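Local coordinates for Oxidored_FMN domain-containing protein ([Pseudomonas] geniculata N1, PDB 6L6J), which acts as the 6-hydroxypseudooxynicotine amine oxidase HisD, a flavoprotein that carries FMN and a [4Fe-4S] cluster, at residues His29-Gly34 with Glu39-Phe44; Ala43-Arg48 with Val56-Thr61; Ala319-Ile324 with Asn348-Glu353. All coordinates share one frame; numbering follows the deposited sequence.

Contact 1 of 3, residues His29-Gly34 with Glu39-Phe44. With FMN (flavin mononucleotide), chain B.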
loop_
_atom_site.group_PDB
_atom_site.type_symbol
_atom_site.label_atom_id
_atom_site.label_comp_id
_atom_site.label_asym_id
_atom_site.label_seq_id
_atom_site.Cartn_x
_atom_site.Cartn_y
_atom_site.Cartn_z
ATOM N N HIS A 29 -7.696 6.925 -4.560
ATOM C CA HIS A 29 -7.200 5.680 -3.934
ATOM C C HIS A 29 -8.220 5.217 -2.891
ATOM O O HIS A 29 -8.587 6.059 -1.991
ATOM C CB HIS A 29 -5.777 5.877 -3.395
ATOM C CG HIS A 29 -5.715 6.370 -1.992
ATOM N ND1 HIS A 29 -6.072 5.569 -0.934
ATOM C CD2 HIS A 29 -5.317 7.553 -1.477
ATOM C CE1 HIS A 29 -5.920 6.245 0.187
ATOM N NE2 HIS A 29 -5.430 7.464 -0.113
ATOM N N ALA A 30 -8.686 3.968 -3.038
ATOM C CA ALA A 30 -9.704 3.321 -2.180
ATOM C C ALA A 30 -9.187 3.264 -0.753
ATOM O O ALA A 30 -7.977 3.082 -0.566
ATOM C CB ALA A 30 -10.034 1.938 -2.676
ATOM N N THR A 31 -10.094 3.410 0.207
ATOM C CA THR A 31 -9.793 3.321 1.661
ATOM C C THR A 31 -10.509 2.120 2.289
ATOM O O THR A 31 -10.241 1.861 3.487
ATOM C CB THR A 31 -10.175 4.635 2.356
ATOM O OG1 THR A 31 -11.436 5.022 1.811
ATOM C CG2 THR A 31 -9.130 5.713 2.166
ATOM N N ALA A 32 -11.381 1.446 1.522
ATOM C CA ALA A 32 -12.222 0.307 1.968
ATOM C C ALA A 32 -13.106 0.697 3.158
ATOM O O ALA A 32 -13.382 -0.162 3.992
ATOM C CB ALA A 32 -11.353 -0.878 2.303
ATOM N N MET A 33 -13.453 1.971 3.260
ATOM C CA MET A 33 -14.596 2.508 4.038
ATOM C C MET A 33 -15.580 3.025 2.993
ATOM O O MET A 33 -15.126 3.810 2.095
ATOM C CB MET A 33 -14.193 3.699 4.917
ATOM C CG MET A 33 -12.834 3.589 5.538
ATOM S SD MET A 33 -11.977 5.175 5.552
ATOM C CE MET A 33 -10.517 4.703 6.479
ATOM N N GLY A 34 -16.835 2.619 3.043
ATOM C CA GLY A 34 -17.787 3.027 1.991
ATOM C C GLY A 34 -18.748 4.069 2.523
ATOM O O GLY A 34 -18.330 4.874 3.388
ATOM N N GLU A 39 -17.889 8.169 8.466
ATOM C CA GLU A 39 -17.085 8.967 9.430
ATOM C C GLU A 39 -15.601 8.651 9.219
ATOM O O GLU A 39 -14.756 9.584 9.323
ATOM C CB GLU A 39 -17.574 8.704 10.853
ATOM C CG GLU A 39 -18.966 9.257 11.118
ATOM C CD GLU A 39 -19.020 10.768 11.280
ATOM O OE1 GLU A 39 -20.060 11.371 10.894
ATOM O OE2 GLU A 39 -18.019 11.347 11.791
ATOM N N GLU A 40 -15.307 7.389 8.903
ATOM C CA GLU A 40 -13.938 6.895 8.581
ATOM C C GLU A 40 -13.425 7.671 7.351
ATOM O O GLU A 40 -12.351 8.307 7.427
ATOM C CB GLU A 40 -13.962 5.374 8.397
ATOM C CG GLU A 40 -14.599 4.644 9.569
ATOM C CD GLU A 40 -14.366 3.141 9.668
ATOM O OE1 GLU A 40 -13.878 2.532 8.678
ATOM O OE2 GLU A 40 -14.729 2.570 10.727
ATOM N N MET A 41 -14.192 7.634 6.265
ATOM C CA MET A 41 -13.927 8.354 4.998
ATOM C C MET A 41 -13.716 9.855 5.263
ATOM O O MET A 41 -12.675 10.386 4.865
ATOM C CB MET A 41 -15.124 8.130 4.080
ATOM C CG MET A 41 -15.028 8.821 2.761
ATOM S SD MET A 41 -16.363 8.157 1.743
ATOM C CE MET A 41 -15.584 6.638 1.205
ATOM N N ILE A 42 -14.665 10.502 5.946
ATOM C CA ILE A 42 -14.617 11.945 6.320
ATOM C C ILE A 42 -13.292 12.224 7.043
ATOM O O ILE A 42 -12.514 13.010 6.517
ATOM C CB ILE A 42 -15.871 12.350 7.127
ATOM C CG1 ILE A 42 -17.074 12.574 6.208
ATOM C CG2 ILE A 42 -15.632 13.567 7.997
ATOM C CD1 ILE A 42 -18.425 12.524 6.925
ATOM N N ALA A 43 -13.044 11.599 8.189
ATOM C CA ALA A 43 -11.835 11.801 9.034
ATOM C C ALA A 43 -10.563 11.493 8.215
ATOM O O ALA A 43 -9.551 12.213 8.343
ATOM C CB ALA A 43 -11.926 10.926 10.274
ATOM N N PHE A 44 -10.600 10.446 7.393
ATOM C CA PHE A 44 -9.460 10.066 6.530
ATOM C C PHE A 44 -9.148 11.244 5.618
ATOM O O PHE A 44 -8.043 11.740 5.696
ATOM C CB PHE A 44 -9.721 8.788 5.725
ATOM C CG PHE A 44 -8.497 8.332 4.974
ATOM C CD1 PHE A 44 -7.539 7.530 5.592
ATOM C CD2 PHE A 44 -8.266 8.750 3.664
ATOM C CE1 PHE A 44 -6.387 7.147 4.917
ATOM C CE2 PHE A 44 -7.110 8.373 2.992
ATOM C CZ PHE A 44 -6.174 7.573 3.621
HETATM N N1 FMN B . -6.390 4.138 -8.286
HETATM C C2 FMN B . -7.647 4.353 -8.792
HETATM O O2 FMN B . -7.732 4.843 -9.922
HETATM N N3 FMN B . -8.789 4.101 -8.138
HETATM C C4 FMN B . -8.770 3.596 -6.893
HETATM O O4 FMN B . -9.819 3.362 -6.295
HETATM C C4A FMN B . -7.453 3.301 -6.264
HETATM N N5 FMN B . -7.364 2.786 -5.014
HETATM C C5A FMN B . -6.144 2.609 -4.459
HETATM C C6 FMN B . -6.047 2.152 -3.147
HETATM C C7 FMN B . -4.798 1.993 -2.582
HETATM C C7M FMN B . -4.712 1.445 -1.210
HETATM C C8 FMN B . -3.580 2.331 -3.328
HETATM C C8M FMN B . -2.212 2.131 -2.746
HETATM C C9 FMN B . -3.656 2.786 -4.618
HETATM C C9A FMN B . -4.893 2.955 -5.224
HETATM N N10 FMN B . -4.994 3.464 -6.527
HETATM C C10 FMN B . -6.250 3.640 -7.052
HETATM C "C1'" FMN B . -3.796 3.832 -7.346
HETATM C "C2'" FMN B . -3.281 5.205 -6.954
HETATM O "O2'" FMN B . -4.270 6.142 -7.342
HETATM C "C3'" FMN B . -1.989 5.559 -7.627
HETATM O "O3'" FMN B . -2.215 5.656 -9.034
HETATM C "C4'" FMN B . -0.852 4.572 -7.365
HETATM O "O4'" FMN B . -0.826 4.202 -5.966
HETATM C "C5'" FMN B . 0.487 5.142 -7.811
HETATM O "O5'" FMN B . 0.746 6.311 -7.054
HETATM P P FMN B . 1.644 6.239 -5.708
HETATM O O1P FMN B . 3.020 5.795 -6.152
HETATM O O2P FMN B . 1.573 7.647 -5.207
HETATM O O3P FMN B . 0.943 5.237 -4.811
#
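In the loop that leaves the first strand of the FMN-binding beta/alpha barrel, His29, Thr31 and Met33 lean on Phe44, Glu40 and Met41 of helix 38-51. Phe44 receives two of these residues, Thr31 and His29. Its CG lies opposite the backbone N (chi1 -174°), a setting that sends the ring toward the loop. Thr31 CG2 sits over one face of that ring, 3.6 Å from the centroid, in a CH-pi contact; a threonine suits the place because its methyl serves the ring while OG1 has a weak hydrogen bond to Glu59. The His29 and Phe44 rings meet rim to rim at 80°, with His29 NE2 3.6 Å from Phe44 CE2. Met33 bends at chi2 and lays its sulfur against the helix backbone, SD lying 3.4 Å from the carbonyl C of Glu40. The flexible thioether fits this surface, and it also meets the methylene part of Glu40, whose CB is 3.5 Å from Met33 SD. The Met41 methyl turns back toward the loop carbonyls of Met33 and Gly34.

His29 also touches the flavin, through CB, 3.5 Å from FMN C5A, and through its imidazole edge, where FMN C6 lies. His29 ND1 gives a 3.2 Å hydrogen bond to Ala30 O, approaching from above the carbonyl plane, which helps fix the ring's rotation. An alanine here is likely to open a gap between flavin and Phe44, leaving Ala30 O without this donor. Ala30 N, 2.7 Å from FMN N5, belongs to the cofactor site. No hydrogen bond joins the loop to the helix segment, so packing alone connects these two, while bonds from beyond them, such as the backbone pairing of Thr31 with Ile360, also hold the loop.

Contact 2 of 3, residues Ala43-Arg48 with Val56-Thr61. With FMN (flavin mononucleotide), chain B.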
loop_
_atom_site.group_PDB
_atom_site.type_symbol
_atom_site.label_atom_id
_atom_site.label_comp_id
_atom_site.label_asym_id
_atom_site.label_seq_id
_atom_site.Cartn_x
_atom_site.Cartn_y
_atom_site.Cartn_z
ATOM N N ALA A 43 -13.044 11.599 8.189
ATOM C CA ALA A 43 -11.835 11.801 9.034
ATOM C C ALA A 43 -10.563 11.493 8.215
ATOM O O ALA A 43 -9.551 12.213 8.343
ATOM C CB ALA A 43 -11.926 10.926 10.274
ATOM N N PHE A 44 -10.600 10.446 7.393
ATOM C CA PHE A 44 -9.460 10.066 6.530
ATOM C C PHE A 44 -9.148 11.244 5.618
ATOM O O PHE A 44 -8.043 11.740 5.696
ATOM C CB PHE A 44 -9.721 8.788 5.725
ATOM C CG PHE A 44 -8.497 8.332 4.974
ATOM C CD1 PHE A 44 -7.539 7.530 5.592
ATOM C CD2 PHE A 44 -8.266 8.750 3.664
ATOM C CE1 PHE A 44 -6.387 7.147 4.917
ATOM C CE2 PHE A 44 -7.110 8.373 2.992
ATOM C CZ PHE A 44 -6.174 7.573 3.621
ATOM N N ARG A 45 -10.096 11.659 4.786
ATOM C CA ARG A 45 -9.887 12.698 3.741
ATOM C C ARG A 45 -9.578 14.047 4.408
ATOM O O ARG A 45 -8.621 14.702 3.997
ATOM C CB ARG A 45 -11.120 12.773 2.837
ATOM C CG ARG A 45 -11.483 11.475 2.131
ATOM C CD ARG A 45 -10.368 10.993 1.248
ATOM N NE ARG A 45 -10.663 9.699 0.666
ATOM C CZ ARG A 45 -9.818 8.957 -0.030
ATOM N NH1 ARG A 45 -8.592 9.388 -0.255
ATOM N NH2 ARG A 45 -10.214 7.793 -0.519
ATOM N N LYS A 46 -10.321 14.431 5.442
ATOM C CA LYS A 46 -10.073 15.691 6.205
ATOM C C LYS A 46 -8.564 15.849 6.484
ATOM O O LYS A 46 -8.009 16.953 6.237
ATOM C CB LYS A 46 -10.884 15.728 7.505
ATOM C CG LYS A 46 -10.987 17.099 8.167
ATOM C CD LYS A 46 -11.791 17.097 9.480
ATOM C CE LYS A 46 -11.290 18.087 10.522
ATOM N NZ LYS A 46 -11.290 17.507 11.893
ATOM N N ALA A 47 -7.910 14.796 6.966
ATOM C CA ALA A 47 -6.502 14.855 7.420
ATOM C C ALA A 47 -5.594 15.322 6.267
ATOM O O ALA A 47 -4.567 16.022 6.513
ATOM C CB ALA A 47 -6.074 13.516 7.957
ATOM N N ARG A 48 -5.951 14.954 5.037
ATOM C CA ARG A 48 -5.122 15.247 3.833
ATOM C C ARG A 48 -5.403 16.678 3.334
ATOM O O ARG A 48 -4.458 17.348 2.886
ATOM C CB ARG A 48 -5.312 14.107 2.828
ATOM C CG ARG A 48 -4.282 13.010 3.037
ATOM C CD ARG A 48 -4.867 11.651 3.309
ATOM N NE ARG A 48 -4.015 10.851 4.162
ATOM C CZ ARG A 48 -4.409 10.264 5.281
ATOM N NH1 ARG A 48 -5.654 10.395 5.705
ATOM N NH2 ARG A 48 -3.564 9.512 5.972
ATOM N N VAL A 56 -7.986 16.769 -3.001
ATOM C CA VAL A 56 -8.171 15.438 -2.371
ATOM C C VAL A 56 -9.319 14.736 -3.072
ATOM O O VAL A 56 -10.388 15.336 -3.202
ATOM C CB VAL A 56 -8.325 15.555 -0.856
ATOM C CG1 VAL A 56 -8.693 14.230 -0.224
ATOM C CG2 VAL A 56 -7.032 16.103 -0.265
ATOM N N CYS A 57 -9.035 13.537 -3.589
ATOM C CA CYS A 57 -9.923 12.795 -4.516
ATOM C C CYS A 57 -10.538 11.602 -3.790
ATOM O O CYS A 57 -9.842 10.914 -2.992
ATOM C CB CYS A 57 -9.179 12.303 -5.751
ATOM S SG CYS A 57 -8.965 13.533 -7.064
ATOM N N LEU A 58 -11.810 11.343 -4.075
ATOM C CA LEU A 58 -12.494 10.099 -3.635
ATOM C C LEU A 58 -12.201 9.032 -4.673
ATOM O O LEU A 58 -12.009 9.401 -5.858
ATOM C CB LEU A 58 -13.988 10.343 -3.428
ATOM C CG LEU A 58 -14.395 10.400 -1.961
ATOM C CD1 LEU A 58 -13.485 11.330 -1.175
ATOM C CD2 LEU A 58 -15.859 10.810 -1.813
ATOM N N GLU A 59 -12.121 7.790 -4.187
ATOM C CA GLU A 59 -11.753 6.562 -4.936
ATOM C C GLU A 59 -12.881 6.211 -5.919
ATOM O O GLU A 59 -13.841 7.022 -6.061
ATOM C CB GLU A 59 -11.500 5.419 -3.948
ATOM C CG GLU A 59 -12.730 4.977 -3.155
ATOM C CD GLU A 59 -12.777 5.414 -1.689
ATOM O OE1 GLU A 59 -12.512 6.614 -1.428
ATOM O OE2 GLU A 59 -13.106 4.559 -0.795
ATOM N N GLU A 60 -12.778 5.043 -6.566
ATOM C CA GLU A 60 -13.767 4.561 -7.570
ATOM C C GLU A 60 -15.175 4.723 -6.990
ATOM O O GLU A 60 -15.483 4.078 -6.008
ATOM C CB GLU A 60 -13.461 3.139 -8.043
ATOM C CG GLU A 60 -13.276 2.103 -6.944
ATOM C CD GLU A 60 -13.166 0.690 -7.499
ATOM O OE1 GLU A 60 -12.822 0.540 -8.724
ATOM O OE2 GLU A 60 -13.436 -0.259 -6.726
ATOM N N THR A 61 -15.964 5.639 -7.543
ATOM C CA THR A 61 -17.318 5.982 -7.042
ATOM C C THR A 61 -18.354 5.419 -8.018
ATOM O O THR A 61 -18.464 5.953 -9.142
ATOM C CB THR A 61 -17.425 7.494 -6.845
ATOM O OG1 THR A 61 -16.476 7.775 -5.818
ATOM C CG2 THR A 61 -18.818 7.956 -6.480
HETATM N N1 FMN B . -6.390 4.138 -8.286
HETATM C C2 FMN B . -7.647 4.353 -8.792
HETATM O O2 FMN B . -7.732 4.843 -9.922
HETATM N N3 FMN B . -8.789 4.101 -8.138
HETATM C C4 FMN B . -8.770 3.596 -6.893
HETATM O O4 FMN B . -9.819 3.362 -6.295
HETATM C C4A FMN B . -7.453 3.301 -6.264
HETATM N N5 FMN B . -7.364 2.786 -5.014
HETATM C C5A FMN B . -6.144 2.609 -4.459
HETATM C C6 FMN B . -6.047 2.152 -3.147
HETATM C C7 FMN B . -4.798 1.993 -2.582
HETATM C C7M FMN B . -4.712 1.445 -1.210
HETATM C C8 FMN B . -3.580 2.331 -3.328
HETATM C C8M FMN B . -2.212 2.131 -2.746
HETATM C C9 FMN B . -3.656 2.786 -4.618
HETATM C C9A FMN B . -4.893 2.955 -5.224
HETATM N N10 FMN B . -4.994 3.464 -6.527
HETATM C C10 FMN B . -6.250 3.640 -7.052
HETATM C "C1'" FMN B . -3.796 3.832 -7.346
HETATM C "C2'" FMN B . -3.281 5.205 -6.954
HETATM O "O2'" FMN B . -4.270 6.142 -7.342
HETATM C "C3'" FMN B . -1.989 5.559 -7.627
HETATM O "O3'" FMN B . -2.215 5.656 -9.034
HETATM C "C4'" FMN B . -0.852 4.572 -7.365
HETATM O "O4'" FMN B . -0.826 4.202 -5.966
HETATM C "C5'" FMN B . 0.487 5.142 -7.811
HETATM O "O5'" FMN B . 0.746 6.311 -7.054
HETATM P P FMN B . 1.644 6.239 -5.708
HETATM O O1P FMN B . 3.020 5.795 -6.152
HETATM O O2P FMN B . 1.573 7.647 -5.207
HETATM O O3P FMN B . 0.943 5.237 -4.811
#
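Arg45 and Glu59 supply the polar link between helix 38-51 and strand 55-62. Arg45 NH2 donates to Glu59 OE1 at 2.7 Å in a salt bridge that is also a hydrogen bond, bent to 135°. The oxygen is met from above the carboxylate plane, and the guanidinium and carboxylate planes stand 60° apart. Arg45 NH2 also bonds to His29 O, which ties the guanidinium to the loop beside the flavin; Glu60 N gives a weak hydrogen bond to FMN O4.

The guanidinium lies between Cys57 O over one face, too poorly angled for a hydrogen bond, and Phe44 CD2 over the opposite one. Arg48 puts NH1 over the centre of the Phe44 ring, a cation-pi contact, while bonding to Phe44 O at 2.7 Å.

The apolar share falls to the methylenes of Arg45, long enough to pass two strand residues. Arg45 CD lies 3.9 Å from Val56 CG1, and Arg45 CG is 3.9 Å from Leu58 CD1. Branched Val56 sends its other methyl, CG2, to Arg48 CB.

The axes of segments 43-48 and 56-61 run nearly antiparallel, at 155° and 9.1 Å apart, within the beta-alpha-beta unit 24-26, 38-51, 55-62; helix 83-94 flanks Arg45 and Leu58.

Contact 3 of 3, residues Ala319-Ile324 with Asn348-Glu353. With FMN (flavin mononucleotide), chain B; SF4 (iron/sulfur cluster), chain C.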
loop_
_atom_site.group_PDB
_atom_site.type_symbol
_atom_site.label_atom_id
_atom_site.label_comp_id
_atom_site.label_asym_id
_atom_site.label_seq_id
_atom_site.Cartn_x
_atom_site.Cartn_y
_atom_site.Cartn_z
ATOM N N ALA A 319 -0.056 11.994 -6.085
ATOM C CA ALA A 319 0.330 11.060 -4.998
ATOM C C ALA A 319 -0.886 10.314 -4.451
ATOM O O ALA A 319 -1.963 10.907 -4.353
ATOM C CB ALA A 319 1.049 11.794 -3.902
ATOM N N ALA A 320 -0.689 9.042 -4.121
ATOM C CA ALA A 320 -1.585 8.250 -3.240
ATOM C C ALA A 320 -0.766 7.834 -2.012
ATOM O O ALA A 320 -0.956 8.442 -0.957
ATOM C CB ALA A 320 -2.188 7.063 -3.984
ATOM N N ARG A 321 0.148 6.878 -2.178
ATOM C CA ARG A 321 0.872 6.243 -1.042
ATOM C C ARG A 321 1.597 7.309 -0.222
ATOM O O ARG A 321 1.489 7.333 0.999
ATOM C CB ARG A 321 1.803 5.117 -1.510
ATOM C CG ARG A 321 1.083 3.786 -1.662
ATOM C CD ARG A 321 1.855 2.720 -2.394
ATOM N NE ARG A 321 2.357 3.202 -3.675
ATOM C CZ ARG A 321 3.252 2.550 -4.405
ATOM N NH1 ARG A 321 3.699 1.368 -4.015
ATOM N NH2 ARG A 321 3.701 3.076 -5.518
ATOM N N PRO A 322 2.352 8.226 -0.841
ATOM C CA PRO A 322 3.036 9.278 -0.077
ATOM C C PRO A 322 2.080 10.092 0.809
ATOM O O PRO A 322 2.442 10.380 1.965
ATOM C CB PRO A 322 3.695 10.136 -1.164
ATOM C CG PRO A 322 3.912 9.142 -2.294
ATOM C CD PRO A 322 2.677 8.263 -2.275
ATOM N N SER A 323 0.883 10.400 0.297
ATOM C CA SER A 323 -0.172 11.112 1.057
ATOM C C SER A 323 -0.749 10.244 2.191
ATOM O O SER A 323 -1.386 10.810 3.090
ATOM C CB SER A 323 -1.270 11.616 0.128
ATOM O OG SER A 323 -1.992 10.548 -0.441
ATOM N N ILE A 324 -0.638 8.922 2.102
ATOM C CA ILE A 324 -1.143 7.963 3.125
ATOM C C ILE A 324 -0.159 7.988 4.291
ATOM O O ILE A 324 -0.599 8.157 5.438
ATOM C CB ILE A 324 -1.314 6.555 2.519
ATOM C CG1 ILE A 324 -2.557 6.475 1.620
ATOM C CG2 ILE A 324 -1.340 5.474 3.598
ATOM C CD1 ILE A 324 -2.652 5.199 0.779
ATOM N N ASN A 348 3.299 -1.851 0.434
ATOM C CA ASN A 348 1.926 -2.097 -0.094
ATOM C C ASN A 348 1.048 -2.829 0.945
ATOM O O ASN A 348 0.088 -3.517 0.538
ATOM C CB ASN A 348 1.972 -2.832 -1.431
ATOM C CG ASN A 348 2.242 -1.916 -2.607
ATOM O OD1 ASN A 348 2.484 -0.723 -2.432
ATOM N ND2 ASN A 348 2.213 -2.471 -3.817
ATOM N N ALA A 349 1.296 -2.635 2.241
ATOM C CA ALA A 349 0.397 -3.095 3.323
ATOM C C ALA A 349 -0.950 -2.340 3.254
ATOM O O ALA A 349 -1.960 -2.915 3.702
ATOM C CB ALA A 349 1.078 -2.918 4.659
ATOM N N CYS A 350 -0.972 -1.100 2.726
ATOM C CA CYS A 350 -2.206 -0.302 2.448
ATOM C C CYS A 350 -3.054 -1.020 1.384
ATOM O O CYS A 350 -4.260 -1.226 1.570
ATOM C CB CYS A 350 -1.872 1.121 1.994
ATOM S SG CYS A 350 -0.566 1.247 0.739
ATOM N N THR A 351 -2.396 -1.406 0.310
ATOM C CA THR A 351 -2.913 -2.223 -0.815
ATOM C C THR A 351 -3.499 -3.540 -0.270
ATOM O O THR A 351 -4.615 -3.968 -0.730
ATOM C CB THR A 351 -1.750 -2.353 -1.816
ATOM O OG1 THR A 351 -1.689 -1.088 -2.492
ATOM C CG2 THR A 351 -1.879 -3.479 -2.799
ATOM N N ALA A 352 -2.781 -4.189 0.648
ATOM C CA ALA A 352 -3.106 -5.557 1.111
ATOM C C ALA A 352 -4.479 -5.536 1.779
ATOM O O ALA A 352 -5.334 -6.373 1.419
ATOM C CB ALA A 352 -2.031 -6.085 2.036
ATOM N N GLU A 353 -4.685 -4.613 2.722
ATOM C CA GLU A 353 -5.961 -4.544 3.468
ATOM C C GLU A 353 -7.042 -4.309 2.424
ATOM O O GLU A 353 -7.974 -5.113 2.338
ATOM C CB GLU A 353 -5.904 -3.453 4.537
ATOM C CG GLU A 353 -4.963 -3.771 5.685
ATOM C CD GLU A 353 -5.212 -5.124 6.332
ATOM O OE1 GLU A 353 -4.225 -5.744 6.776
ATOM O OE2 GLU A 353 -6.398 -5.576 6.365
HETATM N N1 FMN B . -6.390 4.138 -8.286
HETATM C C2 FMN B . -7.647 4.353 -8.792
HETATM O O2 FMN B . -7.732 4.843 -9.922
HETATM N N3 FMN B . -8.789 4.101 -8.138
HETATM C C4 FMN B . -8.770 3.596 -6.893
HETATM O O4 FMN B . -9.819 3.362 -6.295
HETATM C C4A FMN B . -7.453 3.301 -6.264
HETATM N N5 FMN B . -7.364 2.786 -5.014
HETATM C C5A FMN B . -6.144 2.609 -4.459
HETATM C C6 FMN B . -6.047 2.152 -3.147
HETATM C C7 FMN B . -4.798 1.993 -2.582
HETATM C C7M FMN B . -4.712 1.445 -1.210
HETATM C C8 FMN B . -3.580 2.331 -3.328
HETATM C C8M FMN B . -2.212 2.131 -2.746
HETATM C C9 FMN B . -3.656 2.786 -4.618
HETATM C C9A FMN B . -4.893 2.955 -5.224
HETATM N N10 FMN B . -4.994 3.464 -6.527
HETATM C C10 FMN B . -6.250 3.640 -7.052
HETATM C "C1'" FMN B . -3.796 3.832 -7.346
HETATM C "C2'" FMN B . -3.281 5.205 -6.954
HETATM O "O2'" FMN B . -4.270 6.142 -7.342
HETATM C "C3'" FMN B . -1.989 5.559 -7.627
HETATM O "O3'" FMN B . -2.215 5.656 -9.034
HETATM C "C4'" FMN B . -0.852 4.572 -7.365
HETATM O "O4'" FMN B . -0.826 4.202 -5.966
HETATM C "C5'" FMN B . 0.487 5.142 -7.811
HETATM O "O5'" FMN B . 0.746 6.311 -7.054
HETATM P P FMN B . 1.644 6.239 -5.708
HETATM O O1P FMN B . 3.020 5.795 -6.152
HETATM O O2P FMN B . 1.573 7.647 -5.207
HETATM O O3P FMN B . 0.943 5.237 -4.811
HETATM FE FE1 SF4 C . 3.742 0.917 3.095
HETATM FE FE2 SF4 C . 3.621 3.590 1.687
HETATM FE FE3 SF4 C . 2.193 3.170 4.278
HETATM FE FE4 SF4 C . 1.150 1.903 1.742
HETATM S S1 SF4 C . 1.612 3.840 2.330
HETATM S S2 SF4 C . 1.728 1.181 3.668
HETATM S S3 SF4 C . 3.141 1.582 1.132
HETATM S S4 SF4 C . 4.155 2.928 3.640
#
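Phosphate oxygen O3P of FMN is gripped twice by Arg321, which also reaches across to Asn348. Arg321 NE donates to FMN O3P at 2.7 Å and Arg321 N at 3.2 Å, while Arg321 NH2 donates to O1P at 2.9 Å; O2P receives Ala320 N in a nearly straight bond (177°). An arginine suits this place because one flat group can meet two phosphate oxygens along its edge and still have NH1 to spare. Arg321 NH1 bonds to Asn348 OD1 at 2.9 Å, in the carbonyl plane and on a lone pair, and to Gly268 O. The amide and guanidinium planes are 48° apart. Asn348 ND2 is held by Thr564 O and Ser267 O, so the amide is fixed from both ends and in turn steadies the arginine.

The same two segments also border the cluster. Cys350 SG binds the iron FE4 at 2.1 Å and lies 3.9 Å from Arg321 CG; Cys350 CB packs against Ile324 CD1. Ile324 CG2 covers cluster sulfur S1 at 3.6 Å, a suitably apolar wall. Backbone amides of Ala320 and Arg321, just after strand 316-319, cradling a phosphate are a familiar site of beta/alpha barrels, here set beside a [4Fe-4S] cluster.

How the contacts relate
From the N terminus, contact 1 folds the loop after barrel strand 24-26 back on helix 38-51, closing a turn of four residues. Contact 2 begins where it ends: the two share Ala43 and Phe44, and contact 2 closes the next connection, from that helix to strand 55-62. They follow one another, neither enclosing nor crossing, and both lie within the first beta-alpha-beta unit of the barrel. Contact 3 opens much later and brings helix 349-355, which carries the cluster ligand Cys350, back against helix 321-325 just after the eighth strand. Closure of the barrel makes distant parts neighbours: His29 CE1 packs on Ile324 CD1, and Arg48 NE probably bonds to Ser323 O. All three contacts border the FMN.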